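Local atomic coordinates of proline dehydrogenase (Bradyrhizobium japonicum USDA 110, PDB entry 3HAZ), a protein that probably oxidises proline to glutamate in two steps, pairing an FAD-dependent proline dehydrogenase with an NAD-dependent aldehyde dehydrogenase in one chain. Residues I544-A555 with V712-L722; R650-P658 with T723-T734. One frame throughout, in Å; residues are numbered along the deposited sequence.

Contact 1: I544-A555 with V712-L722; sequences IADATPDQAHAA and VTGDGRIGAAL. With NAD (nicotinamide-adenine-dinucleotide), chain D.
A547 and V712 make the tight centre of this contact, where the lead-in and first turns of helix 549-567 pack against the loop and helix 716-724 of the NAD-binding domain. With chi1 at 172°, V712 CG1 lies anti to the backbone N and meets A547 CB at 3.6 Å, while CG2 faces A555 CB. L722 extends the apolar strip, its CD2 resting 3.7 Å from A552 CB. I718 pushes CD1 to 3.1 Å from A547 O and also against P549. Just before the helix, A547 N donates to T713 O (2.9 Å) in a fairly straight bond (163°), and T713 OG1 lies 3.0 Å from A545 O.

The outer margin is looser. D546 lies alongside the G714 backbone, OD1 3.4 Å from G714 CA, while H553, at the far end, brings only CE1 to A721 O at 3.8 Å. T548 and Q551 form a capping box on the exposed start of helix 549-567: T548 OG1 weakly accepts from Q551 N, and Q551 OE1 receives T548 N and OG1 from opposite faces of its amide plane.

On its side away from 544-555, helix 716-724 brings G716 and G719 against the adenine of NAD, consistent with a Rossmann-type glycine pattern. The chemistry across the contact is mainly apolar, alanine methyls against V712 and L722, with A547 N to T713 O as the one hydrogen bond fixing the lead-in.

Contact 2: R650-P658 with T723-T734; sequences RGVFVAISP and TAHPDIAGVVFT. With NAD (nicotinamide-adenine-dinucleotide), chain D.
I656 O is gripped by two donors, T734 N across the sheet at 3.1 Å and Q669 NE2 of helix 664-675, where strands 652-656 and 730-734 pair in parallel within the Rossmann-type NAD-binding sheet of the aldehyde dehydrogenase family. The shortest direct bond between the segments, A729 N to V652 O at 2.8 Å, comes just ahead of this pairing. Three further backbone bonds lie between, donors alternating between the strands: V654 N to G730 O, V732 N to V654 O and I656 N to V732 O.

Two waters tie the start of the pairing. One bridges R650 NH1 and A729 O, the other V652 N and D727 O.

On the face carrying F653, A655 and V732, the F653 ring lies over G730 in a CH-pi contact, with G730 CA 4.0 Å from the ring centroid and only 16° off its normal; V732 N sits at the ring edge. The face of V654, I656, V731 and F733 is apolar. V654 CG2 meets I728 CG2 at 3.6 Å. From the end of helix 716-724, T723 CG2 meets I656 CD1, also at 3.6 Å; the I656 and T723 side chains cross at about a right angle.

At the C-terminal ends the strands open onto NAD. In I656, chi1 of -64° puts CG1 beside the backbone N and leaves CG2 anti to it, where CG2 packs 3.6 Å from F733 CD1 at the edge of that ring and also lies beside the adenosine ribose. T734 CG2 touches the nicotinamide ring, while its hydroxyl bonds to Q669 OE1. P658 CG rests 3.4 Å from T734 O, and S657 O accepts a 2.8 Å hydrogen bond from NAD O3B.

Contact 2 is buried in the core of the NAD-binding domain, whereas contact 1 is partly buried and has an exposed margin. They share helix 716-724, whose beginning lies in contact 1 and whose end reaches contact 2, and their segments alternate along the chain. Backbone pairing dominates the sheet contact; small apolar side chains and one main-chain bond join the parts of contact 1. The two meet directly: L722 CB packs against V654 CG1 at 3.8 Å, and the rings of H553 and H725 touch. Both border NAD, contact 1 at the adenosine end and contact 2 from the adenosine to the nicotinamide.

Contact 1: I544-A555 with V712-L722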
# COMPACT_ATOMS: atom_id res chain seq x y z
N ILE A 544 -27.45 -53.05 -15.88
CA ILE A 544 -26.17 -53.07 -15.18
C ILE A 544 -26.21 -54.05 -14.01
O ILE A 544 -26.86 -53.79 -12.99
CB ILE A 544 -25.79 -51.67 -14.66
CG1 ILE A 544 -25.52 -50.73 -15.83
CG2 ILE A 544 -24.59 -51.74 -13.74
CD1 ILE A 544 -24.93 -49.40 -15.43
N ALA A 545 -25.51 -55.16 -14.16
CA ALA A 545 -25.51 -56.23 -13.16
C ALA A 545 -25.23 -55.73 -11.74
O ALA A 545 -24.28 -54.98 -11.51
CB ALA A 545 -24.52 -57.31 -13.54
N ASP A 546 -26.07 -56.15 -10.79
CA ASP A 546 -25.87 -55.84 -9.38
C ASP A 546 -24.61 -56.50 -8.84
O ASP A 546 -24.14 -57.49 -9.38
CB ASP A 546 -27.07 -56.30 -8.55
CG ASP A 546 -28.19 -55.27 -8.51
OD1 ASP A 546 -28.01 -54.16 -9.05
OD2 ASP A 546 -29.25 -55.58 -7.92
N ALA A 547 -24.08 -55.93 -7.76
CA ALA A 547 -22.94 -56.52 -7.07
C ALA A 547 -23.43 -57.49 -6.00
O ALA A 547 -24.51 -57.32 -5.43
CB ALA A 547 -22.07 -55.44 -6.46
N THR A 548 -22.62 -58.51 -5.72
CA THR A 548 -22.89 -59.42 -4.62
C THR A 548 -22.21 -58.87 -3.37
O THR A 548 -21.29 -58.07 -3.47
CB THR A 548 -22.34 -60.82 -4.91
OG1 THR A 548 -20.92 -60.75 -5.09
CG2 THR A 548 -22.98 -61.39 -6.16
N PRO A 549 -22.67 -59.30 -2.18
CA PRO A 549 -22.08 -58.83 -0.93
C PRO A 549 -20.57 -59.09 -0.87
O PRO A 549 -19.85 -58.34 -0.22
CB PRO A 549 -22.81 -59.66 0.13
CG PRO A 549 -24.14 -59.96 -0.50
CD PRO A 549 -23.83 -60.18 -1.95
N ASP A 550 -20.12 -60.14 -1.54
CA ASP A 550 -18.70 -60.44 -1.63
C ASP A 550 -17.95 -59.38 -2.44
O ASP A 550 -16.89 -58.91 -2.03
CB ASP A 550 -18.46 -61.82 -2.24
CG ASP A 550 -18.42 -62.93 -1.20
OD1 ASP A 550 -18.93 -62.71 -0.08
OD2 ASP A 550 -17.88 -64.01 -1.52
N GLN A 551 -18.51 -59.03 -3.59
CA GLN A 551 -17.90 -58.02 -4.46
C GLN A 551 -17.83 -56.67 -3.76
O GLN A 551 -16.86 -55.92 -3.94
CB GLN A 551 -18.70 -57.90 -5.75
CG GLN A 551 -18.52 -59.09 -6.67
CD GLN A 551 -19.48 -59.08 -7.83
OE1 GLN A 551 -20.69 -59.25 -7.66
NE2 GLN A 551 -18.95 -58.88 -9.03
N ALA A 552 -18.85 -56.37 -2.97
CA ALA A 552 -18.89 -55.12 -2.21
C ALA A 552 -17.76 -55.08 -1.18
O ALA A 552 -17.10 -54.07 -1.02
CB ALA A 552 -20.24 -54.95 -1.54
N HIS A 553 -17.54 -56.20 -0.49
CA HIS A 553 -16.45 -56.26 0.48
C HIS A 553 -15.09 -56.20 -0.20
O HIS A 553 -14.16 -55.57 0.32
CB HIS A 553 -16.57 -57.50 1.37
CG HIS A 553 -17.41 -57.28 2.59
ND1 HIS A 553 -18.70 -56.79 2.53
CD2 HIS A 553 -17.15 -57.47 3.91
CE1 HIS A 553 -19.20 -56.69 3.75
NE2 HIS A 553 -18.28 -57.10 4.60
N ALA A 554 -14.97 -56.83 -1.36
CA ALA A 554 -13.75 -56.74 -2.16
C ALA A 554 -13.49 -55.30 -2.58
O ALA A 554 -12.34 -54.85 -2.63
CB ALA A 554 -13.85 -57.64 -3.37
N ALA A 555 -14.56 -54.57 -2.88
CA ALA A 555 -14.44 -53.17 -3.27
C ALA A 555 -13.85 -52.34 -2.13
O ALA A 555 -12.95 -51.53 -2.35
CB ALA A 555 -15.79 -52.63 -3.70
N VAL A 712 -20.00 -49.69 -6.80
CA VAL A 712 -20.73 -50.90 -6.46
C VAL A 712 -22.22 -50.64 -6.62
O VAL A 712 -22.77 -49.77 -5.95
CB VAL A 712 -20.45 -51.34 -5.02
CG1 VAL A 712 -21.37 -52.47 -4.62
CG2 VAL A 712 -18.99 -51.74 -4.86
N THR A 713 -22.87 -51.39 -7.51
CA THR A 713 -24.30 -51.21 -7.73
C THR A 713 -25.14 -52.25 -6.99
O THR A 713 -24.66 -53.34 -6.66
CB THR A 713 -24.67 -51.26 -9.22
OG1 THR A 713 -24.25 -52.52 -9.78
CG2 THR A 713 -23.99 -50.12 -9.97
N GLY A 714 -26.40 -51.91 -6.74
CA GLY A 714 -27.32 -52.80 -6.06
C GLY A 714 -28.39 -52.03 -5.32
O GLY A 714 -28.55 -50.82 -5.51
N ASP A 715 -29.13 -52.74 -4.47
CA ASP A 715 -30.22 -52.14 -3.71
C ASP A 715 -29.74 -51.60 -2.36
O ASP A 715 -28.54 -51.41 -2.14
CB ASP A 715 -31.33 -53.16 -3.50
CG ASP A 715 -30.81 -54.51 -3.07
OD1 ASP A 715 -29.64 -54.59 -2.64
OD2 ASP A 715 -31.56 -55.50 -3.18
N GLY A 716 -30.69 -51.37 -1.46
CA GLY A 716 -30.39 -50.88 -0.13
C GLY A 716 -29.66 -51.90 0.72
O GLY A 716 -29.09 -51.55 1.75
N ARG A 717 -29.67 -53.16 0.28
CA ARG A 717 -28.96 -54.22 0.99
C ARG A 717 -27.47 -54.16 0.70
O ARG A 717 -26.64 -54.39 1.59
CB ARG A 717 -29.52 -55.59 0.62
N ILE A 718 -27.12 -53.86 -0.55
CA ILE A 718 -25.73 -53.68 -0.94
C ILE A 718 -25.19 -52.43 -0.27
O ILE A 718 -24.05 -52.40 0.20
CB ILE A 718 -25.57 -53.59 -2.47
CG1 ILE A 718 -25.82 -54.95 -3.12
CG2 ILE A 718 -24.20 -53.05 -2.84
CD1 ILE A 718 -24.85 -56.04 -2.65
N GLY A 719 -26.02 -51.39 -0.23
CA GLY A 719 -25.67 -50.17 0.48
C GLY A 719 -25.43 -50.46 1.95
O GLY A 719 -24.52 -49.90 2.56
N ALA A 720 -26.25 -51.35 2.52
CA ALA A 720 -26.11 -51.73 3.92
C ALA A 720 -24.81 -52.48 4.18
O ALA A 720 -24.14 -52.25 5.18
CB ALA A 720 -27.31 -52.56 4.36
N ALA A 721 -24.46 -53.40 3.28
CA ALA A 721 -23.21 -54.14 3.41
C ALA A 721 -22.02 -53.19 3.46
O ALA A 721 -21.08 -53.39 4.23
CB ALA A 721 -23.07 -55.13 2.27
N LEU A 722 -22.05 -52.15 2.62
CA LEU A 722 -20.97 -51.17 2.59
C LEU A 722 -20.88 -50.41 3.91
O LEU A 722 -19.80 -50.28 4.47
CB LEU A 722 -21.17 -50.18 1.43
CG LEU A 722 -21.12 -50.77 0.02
CD1 LEU A 722 -21.25 -49.67 -1.03
CD2 LEU A 722 -19.85 -51.56 -0.19
PA NAD D . -33.65 -43.48 -0.29
O1A NAD D . -33.55 -43.36 1.35
O2A NAD D . -34.85 -44.26 -0.65
O5B NAD D . -32.27 -44.26 -0.81
C5B NAD D . -31.23 -43.50 -1.41
C4B NAD D . -29.91 -44.29 -1.45
O4B NAD D . -29.61 -45.07 -0.23
C3B NAD D . -29.82 -45.39 -2.58
O3B NAD D . -28.71 -45.44 -3.42
C2B NAD D . -30.28 -46.63 -1.83
O2B NAD D . -30.28 -47.89 -2.47
C1B NAD D . -29.55 -46.46 -0.57
N9A NAD D . -30.13 -47.26 0.51
C8A NAD D . -31.41 -47.69 0.63
N7A NAD D . -31.52 -48.43 1.85
C5A NAD D . -30.25 -48.44 2.46
C6A NAD D . -29.79 -49.01 3.64
N6A NAD D . -30.71 -49.76 4.49
N1A NAD D . -28.49 -48.87 4.01
C2A NAD D . -27.62 -48.15 3.21
N3A NAD D . -28.07 -47.59 2.04
C4A NAD D . -29.39 -47.74 1.67
O3 NAD D . -33.67 -41.96 -1.00
PN NAD D . -34.16 -41.80 -2.59
O1N NAD D . -35.63 -42.57 -2.79
O2N NAD D . -33.16 -42.38 -3.48
O5D NAD D . -34.35 -40.18 -2.96
C5D NAD D . -35.42 -39.45 -2.40
C4D NAD D . -35.07 -38.82 -1.03
O4D NAD D . -33.70 -38.25 -0.90
C3D NAD D . -36.01 -37.72 -0.38
O3D NAD D . -36.57 -37.96 0.89
C2D NAD D . -35.15 -36.46 -0.59
O2D NAD D . -35.56 -35.20 -0.12
C1D NAD D . -33.80 -36.98 -0.28
N1N NAD D . -32.81 -36.07 -0.88
C2N NAD D . -32.28 -35.03 -0.10
C3N NAD D . -31.30 -34.12 -0.69
C7N NAD D . -30.71 -32.98 0.17
O7N NAD D . -29.78 -32.38 -0.24
N7N NAD D . -31.20 -32.75 1.51
C4N NAD D . -30.89 -34.29 -2.10
C5N NAD D . -31.42 -35.32 -2.88
C6N NAD D . -32.40 -36.25 -2.28

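Contact 2: R650-P658 with T723-T734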
# COMPACT_ATOMS: atom_id res chain seq x y z
N ARG A 650 -9.30 -39.38 5.72
CA ARG A 650 -9.68 -40.21 6.86
C ARG A 650 -9.47 -41.69 6.58
O ARG A 650 -9.12 -42.46 7.48
CB ARG A 650 -11.15 -39.98 7.23
CG ARG A 650 -11.41 -38.66 7.94
CD ARG A 650 -12.88 -38.51 8.31
NE ARG A 650 -13.07 -37.42 9.25
CZ ARG A 650 -12.91 -37.53 10.57
NH1 ARG A 650 -12.58 -38.70 11.09
NH2 ARG A 650 -13.09 -36.49 11.36
N GLY A 651 -9.69 -42.09 5.33
CA GLY A 651 -9.65 -43.49 4.94
C GLY A 651 -10.57 -43.76 3.76
O GLY A 651 -10.56 -43.01 2.78
N VAL A 652 -11.37 -44.82 3.85
CA VAL A 652 -12.32 -45.15 2.80
C VAL A 652 -13.70 -44.57 3.10
O VAL A 652 -14.32 -44.91 4.10
CB VAL A 652 -12.52 -46.68 2.65
CG1 VAL A 652 -13.64 -46.95 1.66
CG2 VAL A 652 -11.23 -47.35 2.19
N PHE A 653 -14.17 -43.70 2.22
CA PHE A 653 -15.53 -43.21 2.35
C PHE A 653 -16.49 -44.03 1.51
O PHE A 653 -16.17 -44.41 0.37
CB PHE A 653 -15.63 -41.73 1.96
CG PHE A 653 -15.75 -40.80 3.14
CD1 PHE A 653 -17.00 -40.35 3.56
CD2 PHE A 653 -14.62 -40.38 3.82
CE1 PHE A 653 -17.11 -39.50 4.65
CE2 PHE A 653 -14.73 -39.52 4.91
CZ PHE A 653 -15.97 -39.08 5.32
N VAL A 654 -17.64 -44.32 2.10
CA VAL A 654 -18.76 -44.90 1.37
C VAL A 654 -19.68 -43.75 0.96
O VAL A 654 -20.13 -42.98 1.80
CB VAL A 654 -19.53 -45.88 2.27
CG1 VAL A 654 -20.80 -46.39 1.57
CG2 VAL A 654 -18.63 -47.04 2.67
N ALA A 655 -19.93 -43.63 -0.34
CA ALA A 655 -20.83 -42.60 -0.86
C ALA A 655 -22.11 -43.24 -1.39
O ALA A 655 -22.07 -44.11 -2.25
CB ALA A 655 -20.15 -41.79 -1.95
N ILE A 656 -23.24 -42.80 -0.86
CA ILE A 656 -24.54 -43.33 -1.26
C ILE A 656 -25.42 -42.19 -1.75
O ILE A 656 -25.63 -41.21 -1.04
CB ILE A 656 -25.22 -44.06 -0.08
CG1 ILE A 656 -24.41 -45.28 0.34
CG2 ILE A 656 -26.64 -44.45 -0.46
CD1 ILE A 656 -24.86 -45.89 1.64
N SER A 657 -25.93 -42.32 -2.97
CA SER A 657 -26.62 -41.22 -3.64
C SER A 657 -28.03 -41.60 -4.10
O SER A 657 -28.33 -42.78 -4.27
CB SER A 657 -25.79 -40.75 -4.83
OG SER A 657 -25.44 -41.85 -5.66
N PRO A 658 -28.89 -40.58 -4.31
CA PRO A 658 -30.28 -40.78 -4.73
C PRO A 658 -30.45 -40.74 -6.25
O PRO A 658 -29.50 -40.45 -6.98
CB PRO A 658 -31.00 -39.56 -4.13
CG PRO A 658 -29.91 -38.55 -3.79
CD PRO A 658 -28.58 -39.15 -4.16
N THR A 723 -22.01 -49.90 4.40
CA THR A 723 -22.00 -49.10 5.62
C THR A 723 -21.67 -49.92 6.87
O THR A 723 -21.23 -49.37 7.87
CB THR A 723 -23.35 -48.36 5.84
OG1 THR A 723 -24.41 -49.31 5.96
CG2 THR A 723 -23.64 -47.42 4.67
N ALA A 724 -21.89 -51.22 6.80
CA ALA A 724 -21.64 -52.08 7.94
C ALA A 724 -20.19 -52.55 8.00
O ALA A 724 -19.72 -53.01 9.04
CB ALA A 724 -22.60 -53.27 7.94
N HIS A 725 -19.47 -52.43 6.89
CA HIS A 725 -18.08 -52.86 6.82
C HIS A 725 -17.21 -52.18 7.88
O HIS A 725 -17.20 -50.96 7.99
CB HIS A 725 -17.50 -52.61 5.43
CG HIS A 725 -16.27 -53.41 5.14
ND1 HIS A 725 -15.05 -53.16 5.74
CD2 HIS A 725 -16.06 -54.45 4.30
CE1 HIS A 725 -14.16 -54.02 5.30
NE2 HIS A 725 -14.74 -54.82 4.42
N PRO A 726 -16.47 -52.98 8.67
CA PRO A 726 -15.66 -52.49 9.79
C PRO A 726 -14.51 -51.55 9.39
O PRO A 726 -14.03 -50.80 10.25
CB PRO A 726 -15.09 -53.78 10.39
CG PRO A 726 -15.17 -54.79 9.28
CD PRO A 726 -16.49 -54.46 8.63
N ASP A 727 -14.07 -51.61 8.14
CA ASP A 727 -12.89 -50.85 7.73
C ASP A 727 -13.16 -49.47 7.11
O ASP A 727 -12.22 -48.78 6.71
CB ASP A 727 -12.05 -51.66 6.74
CG ASP A 727 -11.42 -52.88 7.38
OD1 ASP A 727 -11.34 -52.94 8.62
OD2 ASP A 727 -11.00 -53.78 6.61
N ILE A 728 -14.41 -49.07 7.03
CA ILE A 728 -14.70 -47.78 6.41
C ILE A 728 -14.50 -46.61 7.38
O ILE A 728 -14.68 -46.77 8.58
CB ILE A 728 -16.10 -47.75 5.79
CG1 ILE A 728 -17.16 -47.94 6.87
CG2 ILE A 728 -16.21 -48.83 4.70
CD1 ILE A 728 -18.46 -47.22 6.59
N ALA A 729 -14.13 -45.45 6.84
CA ALA A 729 -13.76 -44.29 7.65
C ALA A 729 -14.85 -43.23 7.73
O ALA A 729 -14.70 -42.21 8.40
CB ALA A 729 -12.47 -43.68 7.12
N GLY A 730 -15.95 -43.45 7.02
CA GLY A 730 -17.03 -42.49 7.03
C GLY A 730 -18.03 -42.73 5.92
O GLY A 730 -17.76 -43.49 4.98
N VAL A 731 -19.18 -42.08 6.05
CA VAL A 731 -20.28 -42.25 5.11
C VAL A 731 -20.88 -40.90 4.73
O VAL A 731 -21.24 -40.08 5.59
CB VAL A 731 -21.37 -43.16 5.70
CG1 VAL A 731 -22.60 -43.19 4.79
CG2 VAL A 731 -20.83 -44.58 5.92
N VAL A 732 -20.97 -40.65 3.43
CA VAL A 732 -21.67 -39.48 2.92
C VAL A 732 -22.93 -39.97 2.21
O VAL A 732 -22.85 -40.73 1.24
CB VAL A 732 -20.76 -38.62 1.99
CG1 VAL A 732 -20.20 -39.47 0.86
CG2 VAL A 732 -21.52 -37.40 1.44
N PHE A 733 -24.08 -39.56 2.72
CA PHE A 733 -25.37 -40.09 2.28
C PHE A 733 -26.37 -39.00 1.90
O PHE A 733 -26.50 -37.99 2.59
CB PHE A 733 -25.97 -40.97 3.38
CG PHE A 733 -27.39 -41.36 3.14
CD1 PHE A 733 -27.69 -42.48 2.37
CD2 PHE A 733 -28.43 -40.63 3.68
CE1 PHE A 733 -29.00 -42.85 2.15
CE2 PHE A 733 -29.74 -40.99 3.46
CZ PHE A 733 -30.03 -42.11 2.70
N THR A 734 -27.08 -39.21 0.80
CA THR A 734 -28.22 -38.36 0.49
C THR A 734 -29.39 -39.25 0.11
O THR A 734 -29.30 -40.06 -0.81
CB THR A 734 -27.92 -37.39 -0.66
OG1 THR A 734 -26.84 -36.52 -0.28
CG2 THR A 734 -29.14 -36.55 -0.95
PA NAD D . -33.65 -43.48 -0.29
O1A NAD D . -33.55 -43.36 1.35
O2A NAD D . -34.85 -44.26 -0.65
O5B NAD D . -32.27 -44.26 -0.81
C5B NAD D . -31.23 -43.50 -1.41
C4B NAD D . -29.91 -44.29 -1.45
O4B NAD D . -29.61 -45.07 -0.23
C3B NAD D . -29.82 -45.39 -2.58
O3B NAD D . -28.71 -45.44 -3.42
C2B NAD D . -30.28 -46.63 -1.83
O2B NAD D . -30.28 -47.89 -2.47
C1B NAD D . -29.55 -46.46 -0.57
N9A NAD D . -30.13 -47.26 0.51
C8A NAD D . -31.41 -47.69 0.63
N7A NAD D . -31.52 -48.43 1.85
C5A NAD D . -30.25 -48.44 2.46
C6A NAD D . -29.79 -49.01 3.64
N6A NAD D . -30.71 -49.76 4.49
N1A NAD D . -28.49 -48.87 4.01
C2A NAD D . -27.62 -48.15 3.21
N3A NAD D . -28.07 -47.59 2.04
C4A NAD D . -29.39 -47.74 1.67
O3 NAD D . -33.67 -41.96 -1.00
PN NAD D . -34.16 -41.80 -2.59
O1N NAD D . -35.63 -42.57 -2.79
O2N NAD D . -33.16 -42.38 -3.48
O5D NAD D . -34.35 -40.18 -2.96
C5D NAD D . -35.42 -39.45 -2.40
C4D NAD D . -35.07 -38.82 -1.03
O4D NAD D . -33.70 -38.25 -0.90
C3D NAD D . -36.01 -37.72 -0.38
O3D NAD D . -36.57 -37.96 0.89
C2D NAD D . -35.15 -36.46 -0.59
O2D NAD D . -35.56 -35.20 -0.12
C1D NAD D . -33.80 -36.98 -0.28
N1N NAD D . -32.81 -36.07 -0.88
C2N NAD D . -32.28 -35.03 -0.10
C3N NAD D . -31.30 -34.12 -0.69
C7N NAD D . -30.71 -32.98 0.17
O7N NAD D . -29.78 -32.38 -0.24
N7N NAD D . -31.20 -32.75 1.51
C4N NAD D . -30.89 -34.29 -2.10
C5N NAD D . -31.42 -35.32 -2.88
C6N NAD D . -32.40 -36.25 -2.28
O HOH W 1 -12.82 -41.66 10.11
O HOH W 2 -10.86 -46.63 6.03